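Local coordinates for DUF4595 domain-containing protein (Bacteroides vulgatus, PDB 3TZG) that is of unknown function but has a porin-like beta-barrel architecture, at residues Y159-N164 and L200-G205. Numbering follows the deposited sequence.
Sequences YDNNIN and LPNDIG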
loop_
_atom_site.group_PDB
_atom_site.type_symbol
_atom_site.label_atom_id
_atom_site.label_comp_id
_atom_site.label_asym_id
_atom_site.label_seq_id
_atom_site.Cartn_x
_atom_site.Cartn_y
_atom_site.Cartn_z
ATOM N N TYR A 159 4.080 -14.430 -10.778
ATOM C CA TYR A 159 3.287 -15.364 -9.963
ATOM C C TYR A 159 3.487 -16.841 -10.401
ATOM O O TYR A 159 2.600 -17.681 -10.174
ATOM C CB TYR A 159 1.800 -14.997 -10.082
ATOM C CG TYR A 159 1.481 -13.599 -9.609
ATOM C CD1 TYR A 159 1.172 -13.347 -8.272
ATOM C CD2 TYR A 159 1.442 -12.532 -10.501
ATOM C CE1 TYR A 159 0.880 -12.055 -7.826
ATOM C CE2 TYR A 159 1.167 -11.236 -10.065
ATOM C CZ TYR A 159 0.891 -11.004 -8.728
ATOM O OH TYR A 159 0.592 -9.741 -8.322
ATOM N N ASP A 160 4.637 -17.167 -11.039
ATOM C CA ASP A 160 4.878 -18.510 -11.583
ATOM C C ASP A 160 4.953 -19.565 -10.487
ATOM O O ASP A 160 4.606 -20.709 -10.753
ATOM C CB ASP A 160 6.158 -18.546 -12.434
ATOM C CG ASP A 160 6.092 -17.668 -13.679
ATOM O OD1 ASP A 160 4.955 -17.326 -14.115
ATOM O OD2 ASP A 160 7.171 -17.319 -14.219
ATOM N N ASN A 161 5.362 -19.192 -9.267
ATOM C CA ASN A 161 5.465 -20.126 -8.137
ATOM C C ASN A 161 4.070 -20.447 -7.567
ATOM O O ASN A 161 3.943 -21.402 -6.808
ATOM C CB ASN A 161 6.392 -19.579 -7.032
ATOM C CG ASN A 161 7.873 -19.511 -7.375
ATOM O OD1 ASN A 161 8.316 -19.961 -8.439
ATOM N ND2 ASN A 161 8.687 -18.970 -6.446
ATOM N N ASN A 162 3.033 -19.672 -7.964
ATOM C CA ASN A 162 1.620 -19.797 -7.575
ATOM C C ASN A 162 1.464 -19.899 -6.052
ATOM O O ASN A 162 0.934 -20.877 -5.518
ATOM C CB ASN A 162 0.925 -20.985 -8.265
ATOM C CG ASN A 162 0.395 -20.655 -9.641
ATOM O OD1 ASN A 162 1.138 -20.297 -10.572
ATOM N ND2 ASN A 162 -0.917 -20.775 -9.793
ATOM N N ILE A 163 1.917 -18.839 -5.375
ATOM C CA ILE A 163 1.822 -18.646 -3.933
ATOM C C ILE A 163 0.458 -18.032 -3.661
ATOM O O ILE A 163 0.109 -16.983 -4.207
ATOM C CB ILE A 163 3.007 -17.803 -3.403
ATOM C CG1 ILE A 163 4.327 -18.580 -3.645
ATOM C CG2 ILE A 163 2.819 -17.489 -1.898
ATOM C CD1 ILE A 163 5.546 -17.791 -3.660
ATOM N N ASN A 164 -0.337 -18.742 -2.882
ATOM C CA ASN A 164 -1.691 -18.333 -2.530
ATOM C C ASN A 164 -1.855 -18.390 -1.039
ATOM O O ASN A 164 -1.244 -19.223 -0.363
ATOM C CB ASN A 164 -2.744 -19.207 -3.231
ATOM C CG ASN A 164 -2.697 -19.060 -4.732
ATOM O OD1 ASN A 164 -3.165 -18.062 -5.311
ATOM N ND2 ASN A 164 -2.077 -20.036 -5.391
ATOM N N LEU A 200 0.064 -13.924 -4.247
ATOM C CA LEU A 200 1.247 -13.191 -3.774
ATOM C C LEU A 200 2.374 -13.285 -4.807
ATOM O O LEU A 200 2.657 -14.399 -5.264
ATOM C CB LEU A 200 1.746 -13.684 -2.413
ATOM C CG LEU A 200 0.896 -13.322 -1.196
ATOM C CD1 LEU A 200 1.358 -14.081 0.060
ATOM C CD2 LEU A 200 0.837 -11.823 -1.007
ATOM N N PRO A 201 3.026 -12.160 -5.211
ATOM C CA PRO A 201 4.095 -12.272 -6.203
ATOM C C PRO A 201 5.352 -12.918 -5.619
ATOM O O PRO A 201 5.731 -12.618 -4.485
ATOM C CB PRO A 201 4.345 -10.815 -6.608
ATOM C CG PRO A 201 4.009 -10.032 -5.386
ATOM C CD PRO A 201 2.849 -10.755 -4.773
ATOM N N ASN A 202 5.987 -13.819 -6.373
ATOM C CA ASN A 202 7.229 -14.457 -5.923
ATOM C C ASN A 202 8.442 -13.598 -6.288
ATOM O O ASN A 202 9.433 -13.614 -5.565
ATOM C CB ASN A 202 7.376 -15.859 -6.479
ATOM C CG ASN A 202 7.116 -16.025 -7.937
ATOM O OD1 ASN A 202 5.988 -16.244 -8.371
ATOM N ND2 ASN A 202 8.167 -16.086 -8.695
ATOM N N ASP A 203 8.348 -12.809 -7.361
ATOM C CA ASP A 203 9.441 -11.937 -7.825
ATOM C C ASP A 203 8.897 -10.595 -8.343
ATOM O O ASP A 203 7.766 -10.519 -8.832
ATOM C CB ASP A 203 10.272 -12.643 -8.904
ATOM C CG ASP A 203 11.047 -13.834 -8.326
ATOM O OD1 ASP A 203 12.066 -13.603 -7.627
ATOM O OD2 ASP A 203 10.599 -14.991 -8.522
ATOM N N ILE A 204 9.689 -9.528 -8.150
ATOM C CA ILE A 204 9.357 -8.157 -8.554
ATOM C C ILE A 204 10.556 -7.534 -9.280
ATOM O O ILE A 204 11.693 -7.688 -8.805
ATOM C CB ILE A 204 8.931 -7.265 -7.339
ATOM C CG1 ILE A 204 7.962 -8.004 -6.386
ATOM C CG2 ILE A 204 8.383 -5.889 -7.832
ATOM C CD1 ILE A 204 7.894 -7.516 -5.063
ATOM N N GLY A 205 10.277 -6.795 -10.366
ATOM C CA GLY A 205 11.252 -6.064 -11.176
ATOM C C GLY A 205 10.847 -4.607 -11.345
ATOM O O GLY A 205 9.672 -4.295 -11.587
HETATM O O HOH W 1 11.474 -17.590 -7.649
HETATM O O HOH W 2 3.781 -16.611 -6.774
#
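The N202 side chain overlaps the amide of N161, the two planes stacked only 18° apart, with N161 ND2 3.4 Å from N202 CB. N202 CG is held between its own backbone N and carbonyl carbon (chi1 47°), which turns OD1 into the type I turn Y159-N162. There N202 OD1 accepts the N161 N-H at 3.1 Å in a nearly straight bond (168° at the hydrogen), although the donor stands well above the carbonyl plane instead of on a lone pair. A water that donates to N202 OD1 also donates to L200 O and accepts from I163 N, so one water links I163 N to both acceptors. The other end of the amide is fixed too: N202 ND2 donates to D203 OD2 (2.7 Å) and is also hydrogen-bonded to N158 OD1. With an alanine here, N161 N and the bridging water would probably lose the acceptor they share, and the turn would be less firmly tied to segment L200-G205.

Flanking this polar centre, Y159 CE1 lies 3.9 Å from P201 CD, the ring and the proline running side by side, while the phenol OH is hydrogen-bonded to L136 O. Beyond the turn, L200 N donates to I163 O at 3.1 Å, and I163 CG2 rests 4.0 Å from L200 CB, the side chains crossing at about a right angle. In the porin-like barrel, the contact thus joins the turn leaving strand 150-158 to the irregular start of strand 199-208, which lies between strands 150-158 and 213-224; from the latter, Y221 packs against both I163 and L200.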